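Long-range contacts in De Novo Protein OR329 (Artificial gene, PDB 4HXT), which has no known natural function, being a computationally designed armadillo-type repeat protein that was probably made to self-assemble into a homo-oligomer: residues 16-20 with 57-61; 46-50 with 81-87; 149-154 with 189-193. All blocks are in the same frame, centred on the assembly; numbering follows the deposited sequence.

Contact 1: residues 16-20 with 57-61; sequences SETQK and DSEVQ
S16 and D57 join the starts of helices 16-30 and 58-71 in a surface contact, part polar and part apolar, between two neighbouring helices of the stacked array. The polar evidence is a hydrogen bond from S16 OG to D57 OD2 of 2.9 Å, which uses the anti lone pair of that oxygen. The other oxygen turns back to its own helix: D57 OD1 accepts from E59 N at 3.0 Å, the donor lying well above the carboxylate plane (59° out of it), so D57 is the N-cap of helix 58-71. Its CG, opposite the backbone N (chi1 -176°), carries the carboxylate toward helix 16-30, and the rotation about CB-CG points OD2 at S16 and leaves OD1 for E59 N. Replacing D57 with alanine removes both acceptors and would probably leave E59 N without its cap and the S16 hydroxyl without its mate across the contact.

Beside this bond the contact is mostly van der Waals packing. The V60 methyl CG2 is set 3.7 Å from the amide oxygen Q19 OE1 and 3.9 Å from K20 CG, and the K20 and V60 side chains meet at about a right angle. The amide nitrogen of Q19 is engaged elsewhere, with L11 O. Further out the K20 chain bends at chi3 and passes E59, with K20 CD 3.4 Å from E59 CB; its ammonium then returns to its own helix, where K20 NZ forms a salt bridge with E17 OE2 at 2.6 Å. L52 of helix 45-52 packs on both Q19 and V60. A shared N-cap carboxylate thus joins helices 16-30 and 58-71, which lie side by side in the armadillo-like repeat solenoid although two shorter helices separate them in sequence.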
# COMPACT_ATOMS: atom_id res chain seq x y z
N SER A 16 -31.36 -14.07 23.03
CA SER A 16 -30.86 -12.85 22.40
C SER A 16 -30.37 -11.84 23.42
O SER A 16 -29.37 -11.15 23.18
CB SER A 16 -31.95 -12.20 21.53
OG SER A 16 -32.05 -12.85 20.27
N GLU A 17 -31.06 -11.74 24.55
CA GLU A 17 -30.67 -10.81 25.60
C GLU A 17 -29.25 -11.10 26.08
O GLU A 17 -28.45 -10.19 26.26
CB GLU A 17 -31.63 -10.90 26.79
CG GLU A 17 -33.06 -10.54 26.46
CD GLU A 17 -33.18 -9.17 25.81
OE1 GLU A 17 -32.87 -8.16 26.47
OE2 GLU A 17 -33.59 -9.11 24.63
N THR A 18 -28.95 -12.38 26.28
CA THR A 18 -27.63 -12.78 26.74
C THR A 18 -26.60 -12.50 25.64
O THR A 18 -25.53 -11.96 25.91
CB THR A 18 -27.60 -14.29 27.07
OG1 THR A 18 -28.62 -14.58 28.03
CG2 THR A 18 -26.24 -14.69 27.63
N GLN A 19 -26.94 -12.85 24.41
CA GLN A 19 -26.05 -12.64 23.27
C GLN A 19 -25.69 -11.17 23.07
O GLN A 19 -24.52 -10.82 22.97
CB GLN A 19 -26.70 -13.15 21.99
CG GLN A 19 -26.79 -14.65 21.86
CD GLN A 19 -27.25 -15.05 20.48
OE1 GLN A 19 -28.33 -14.65 20.04
NE2 GLN A 19 -26.43 -15.82 19.78
N LYS A 20 -26.72 -10.33 23.00
CA LYS A 20 -26.56 -8.89 22.80
C LYS A 20 -25.67 -8.28 23.86
O LYS A 20 -24.80 -7.45 23.57
CB LYS A 20 -27.91 -8.18 22.85
CG LYS A 20 -28.83 -8.52 21.70
CD LYS A 20 -30.15 -7.74 21.79
CE LYS A 20 -31.11 -8.36 22.79
NZ LYS A 20 -32.44 -7.69 22.75
N ASP A 57 -31.76 -11.92 14.35
CA ASP A 57 -32.13 -10.81 15.21
C ASP A 57 -31.23 -9.60 14.96
O ASP A 57 -30.07 -9.58 15.35
CB ASP A 57 -32.03 -11.24 16.67
CG ASP A 57 -32.48 -10.16 17.62
OD1 ASP A 57 -32.87 -9.07 17.15
OD2 ASP A 57 -32.46 -10.40 18.85
N SER A 58 -31.78 -8.57 14.31
CA SER A 58 -31.02 -7.37 14.00
C SER A 58 -30.30 -6.79 15.22
O SER A 58 -29.24 -6.19 15.09
CB SER A 58 -31.92 -6.30 13.39
OG SER A 58 -32.40 -6.71 12.12
N GLU A 59 -30.90 -6.96 16.39
CA GLU A 59 -30.28 -6.44 17.61
C GLU A 59 -28.95 -7.15 17.86
O GLU A 59 -27.98 -6.52 18.29
CB GLU A 59 -31.21 -6.63 18.81
CG GLU A 59 -32.47 -5.82 18.72
CD GLU A 59 -32.20 -4.34 18.48
OE1 GLU A 59 -31.51 -3.73 19.32
OE2 GLU A 59 -32.69 -3.81 17.46
N VAL A 60 -28.92 -8.45 17.60
CA VAL A 60 -27.70 -9.23 17.79
C VAL A 60 -26.68 -8.85 16.72
O VAL A 60 -25.50 -8.68 17.00
CB VAL A 60 -27.99 -10.74 17.71
CG1 VAL A 60 -26.68 -11.52 17.77
CG2 VAL A 60 -28.90 -11.15 18.85
N GLN A 61 -27.15 -8.72 15.48
CA GLN A 61 -26.28 -8.34 14.37
C GLN A 61 -25.60 -7.01 14.65
O GLN A 61 -24.39 -6.88 14.50
CB GLN A 61 -27.08 -8.19 13.08
CG GLN A 61 -27.67 -9.47 12.54
CD GLN A 61 -28.38 -9.22 11.22
OE1 GLN A 61 -29.29 -8.40 11.15
NE2 GLN A 61 -27.95 -9.92 10.18

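Contact 2: residues 46-50 with 81-87; sequences VEVLV and AIVDAGG
V46 and V50, one turn apart on helix 45-52, fit against the end of helix 76-84, joining adjacent layers of the armadillo-like solenoid without any hydrogen bond between them. The V46 methyl CG1 fills a shallow hollow on the last helical turn, 3.6 Å from I82 CA and 4.0 Å from A85 CB, while V46 CG2 lies against A81 CB. In return the A85 methyl is a bump between V46, E47 and V50, its CB 4.2 Å from V50 CG2. V50 presses both methyls on the chain just beyond the helix: its CG1 touches A85 O at 3.7 Å and its CG2 approaches G87 CA to 3.8 Å. Glycine suits this fit at G87, since a side-chain carbon would clash with I82 CG2 and press on V50 CG2. V41 of helix 34-42 packs on V46 and A81, and V83 of helix 76-84 meets W244 of the second subunit.

A Schellman motif shapes the surface that V50 meets, with G86 at positive phi (74°). Its two defining bonds run from G87 N to I82 O and from G86 N to V83 O, each 2.9 Å; I82 O also takes A85 N, at 3.2 Å, from the opposite face of its plane.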
# COMPACT_ATOMS: atom_id res chain seq x y z
N VAL A 46 -13.47 -13.31 17.53
CA VAL A 46 -13.76 -12.84 16.18
C VAL A 46 -14.61 -13.84 15.39
O VAL A 46 -15.64 -13.47 14.84
CB VAL A 46 -12.45 -12.57 15.40
CG1 VAL A 46 -12.75 -12.25 13.94
CG2 VAL A 46 -11.68 -11.44 16.05
N GLU A 47 -14.18 -15.10 15.35
CA GLU A 47 -14.91 -16.15 14.64
C GLU A 47 -16.35 -16.20 15.13
O GLU A 47 -17.28 -16.24 14.33
CB GLU A 47 -14.26 -17.52 14.86
CG GLU A 47 -13.03 -17.82 14.02
CD GLU A 47 -11.79 -17.09 14.49
OE1 GLU A 47 -11.85 -16.41 15.53
OE2 GLU A 47 -10.74 -17.20 13.82
N VAL A 48 -16.54 -16.19 16.44
CA VAL A 48 -17.87 -16.27 17.03
C VAL A 48 -18.68 -15.01 16.71
O VAL A 48 -19.87 -15.10 16.39
CB VAL A 48 -17.78 -16.45 18.56
CG1 VAL A 48 -19.17 -16.53 19.17
CG2 VAL A 48 -16.98 -17.72 18.89
N LEU A 49 -18.05 -13.84 16.78
CA LEU A 49 -18.75 -12.59 16.48
C LEU A 49 -19.18 -12.55 15.02
O LEU A 49 -20.24 -12.02 14.69
CB LEU A 49 -17.86 -11.39 16.79
CG LEU A 49 -17.73 -11.07 18.28
CD1 LEU A 49 -16.65 -10.03 18.48
CD2 LEU A 49 -19.08 -10.59 18.82
N VAL A 50 -18.34 -13.10 14.14
CA VAL A 50 -18.64 -13.13 12.72
C VAL A 50 -19.84 -14.03 12.49
O VAL A 50 -20.65 -13.77 11.60
CB VAL A 50 -17.43 -13.65 11.90
CG1 VAL A 50 -17.85 -13.99 10.48
CG2 VAL A 50 -16.34 -12.58 11.88
N ALA A 81 -7.47 -11.11 11.69
CA ALA A 81 -8.29 -12.16 12.29
C ALA A 81 -9.70 -12.06 11.72
O ALA A 81 -10.34 -13.08 11.45
CB ALA A 81 -8.31 -12.02 13.82
N ILE A 82 -10.18 -10.84 11.53
CA ILE A 82 -11.51 -10.63 11.00
C ILE A 82 -11.58 -11.10 9.55
O ILE A 82 -12.52 -11.80 9.17
CB ILE A 82 -11.92 -9.15 11.04
CG1 ILE A 82 -12.02 -8.69 12.50
CG2 ILE A 82 -13.26 -8.96 10.33
CD1 ILE A 82 -12.28 -7.21 12.66
N VAL A 83 -10.59 -10.70 8.75
CA VAL A 83 -10.55 -11.08 7.35
C VAL A 83 -10.43 -12.59 7.17
O VAL A 83 -11.15 -13.18 6.36
CB VAL A 83 -9.38 -10.38 6.62
CG1 VAL A 83 -9.32 -10.84 5.17
CG2 VAL A 83 -9.57 -8.86 6.68
N ASP A 84 -9.54 -13.22 7.93
CA ASP A 84 -9.35 -14.66 7.83
C ASP A 84 -10.54 -15.47 8.31
O ASP A 84 -10.65 -16.67 8.02
CB ASP A 84 -8.09 -15.08 8.59
CG ASP A 84 -6.80 -14.73 7.84
OD1 ASP A 84 -6.89 -14.21 6.70
OD2 ASP A 84 -5.71 -14.97 8.39
N ALA A 85 -11.44 -14.83 9.05
CA ALA A 85 -12.63 -15.49 9.55
C ALA A 85 -13.79 -15.25 8.59
O ALA A 85 -14.92 -15.65 8.85
CB ALA A 85 -12.99 -14.96 10.94
N GLY A 86 -13.49 -14.59 7.46
CA GLY A 86 -14.51 -14.32 6.47
C GLY A 86 -15.47 -13.21 6.86
O GLY A 86 -16.56 -13.09 6.29
N GLY A 87 -15.07 -12.39 7.82
CA GLY A 87 -15.92 -11.31 8.28
C GLY A 87 -16.25 -10.21 7.29
O GLY A 87 -17.31 -9.59 7.38

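Contact 3: residues 149-154 with 189-193; sequences ARALAN and EAARA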
# COMPACT_ATOMS: atom_id res chain seq x y z
N ALA A 149 -18.63 7.11 3.37
CA ALA A 149 -17.64 8.03 2.83
C ALA A 149 -16.28 7.82 3.51
O ALA A 149 -15.24 7.84 2.85
CB ALA A 149 -18.10 9.47 3.01
N ARG A 150 -16.29 7.61 4.82
CA ARG A 150 -15.05 7.39 5.55
C ARG A 150 -14.41 6.08 5.08
O ARG A 150 -13.19 6.01 4.91
CB ARG A 150 -15.30 7.33 7.06
CG ARG A 150 -14.02 7.12 7.88
CD ARG A 150 -14.25 7.30 9.38
NE ARG A 150 -14.95 6.18 10.00
CZ ARG A 150 -14.34 5.14 10.58
NH1 ARG A 150 -13.02 5.07 10.62
NH2 ARG A 150 -15.07 4.17 11.11
N ALA A 151 -15.23 5.05 4.86
CA ALA A 151 -14.70 3.77 4.41
C ALA A 151 -14.06 3.94 3.03
O ALA A 151 -12.96 3.44 2.78
CB ALA A 151 -15.83 2.74 4.35
N LEU A 152 -14.75 4.64 2.13
CA LEU A 152 -14.23 4.85 0.79
C LEU A 152 -12.95 5.67 0.81
O LEU A 152 -12.03 5.41 0.02
CB LEU A 152 -15.30 5.53 -0.08
CG LEU A 152 -16.45 4.60 -0.48
CD1 LEU A 152 -17.51 5.39 -1.22
CD2 LEU A 152 -15.92 3.46 -1.35
N ALA A 153 -12.87 6.65 1.70
CA ALA A 153 -11.66 7.47 1.81
C ALA A 153 -10.48 6.58 2.22
O ALA A 153 -9.37 6.72 1.70
CB ALA A 153 -11.86 8.58 2.84
N ASN A 154 -10.72 5.66 3.16
CA ASN A 154 -9.66 4.77 3.61
C ASN A 154 -9.28 3.78 2.52
O ASN A 154 -8.11 3.49 2.30
CB ASN A 154 -10.09 4.02 4.87
CG ASN A 154 -10.23 4.94 6.07
OD1 ASN A 154 -9.84 6.11 6.00
ND2 ASN A 154 -10.76 4.43 7.17
N GLU A 189 -15.12 13.85 4.78
CA GLU A 189 -14.76 12.51 4.31
C GLU A 189 -14.75 12.44 2.78
O GLU A 189 -13.91 11.76 2.18
CB GLU A 189 -15.74 11.47 4.85
CG GLU A 189 -15.72 11.30 6.36
CD GLU A 189 -14.40 10.78 6.89
OE1 GLU A 189 -13.56 10.30 6.09
OE2 GLU A 189 -14.20 10.83 8.13
N ALA A 190 -15.69 13.12 2.14
CA ALA A 190 -15.76 13.12 0.69
C ALA A 190 -14.52 13.82 0.12
O ALA A 190 -13.96 13.38 -0.87
CB ALA A 190 -17.03 13.84 0.22
N ALA A 191 -14.10 14.91 0.77
CA ALA A 191 -12.92 15.65 0.32
C ALA A 191 -11.66 14.80 0.50
O ALA A 191 -10.78 14.81 -0.36
CB ALA A 191 -12.80 16.95 1.10
N ARG A 192 -11.56 14.10 1.63
CA ARG A 192 -10.39 13.25 1.88
C ARG A 192 -10.36 12.11 0.87
O ARG A 192 -9.31 11.77 0.33
CB ARG A 192 -10.42 12.69 3.31
CG ARG A 192 -9.21 11.84 3.68
CD ARG A 192 -9.12 11.60 5.19
NE ARG A 192 -10.20 10.75 5.70
CZ ARG A 192 -10.17 9.42 5.69
NH1 ARG A 192 -9.12 8.78 5.19
NH2 ARG A 192 -11.19 8.73 6.20
N ALA A 193 -11.52 11.52 0.61
CA ALA A 193 -11.60 10.41 -0.35
C ALA A 193 -11.10 10.84 -1.72
O ALA A 193 -10.33 10.12 -2.36
CB ALA A 193 -13.03 9.89 -0.45
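N154 OD1 is gripped end-on by two nitrogens of R192, NH1 at 2.9 Å and NH2 at 3.0 Å. The oxygen lies close to the guanidinium plane, yet the two donors use it differently: NH1 comes almost head-on to the carbonyl (C=O...N 167°), whereas NH2 stands above the amide plane. R192 NH2 also gives a hydrogen bond to the syn lone pair of E189 OE1 at 2.8 Å, a salt bridge within helix 184-197. With CG opposite the backbone N (chi1 -178°) and a bend at chi3, R192 reaches across to helix 142-155, where A153 CB lies over the centre of its guanidinium group, 3.3 Å above the plane.

E189 lies alongside R150, its OE1 3.3 Å from R150 CA, while the R150 guanidinium leads away to N112 and E147. Alanines make the rest of the contact: A153 CB meets A193 CB at 3.7 Å, consistent with segment axes only 8.1 Å apart and nearly parallel (17°).

N154 ND2 donates to A111 O on helix 100-113, so this buried amide bridges three successive long helices. Bonds on both its polar ends fix its flip, and the carboxylate and amide together probably stabilise the R192 charge and hold its guanidinium flat over A153.

Overall arrangement
The three contacts sample different steps along one all-helical armadillo-like solenoid. Contacts 1 and 2 are neighbours near the N-terminal end, their centres 18 Å apart and their nearest atoms about 7 Å apart; their segments alternate along the chain, in the order 16-20, 46-50, 57-61, 81-87. Helix 58-71 of contact 1 falls in sequence between the two sides of contact 2, helix 45-52 and helix 76-84 with the turn that follows it. Contact 3 comes later, its centre 30 Å from that of contact 1 and 24 Å from that of contact 2. Contacts 1 and 3 pair equivalent helices one 42-residue repeat apart, whereas contact 2 joins non-equivalent ones, consistent with an elongated fold built from local inter-repeat contacts.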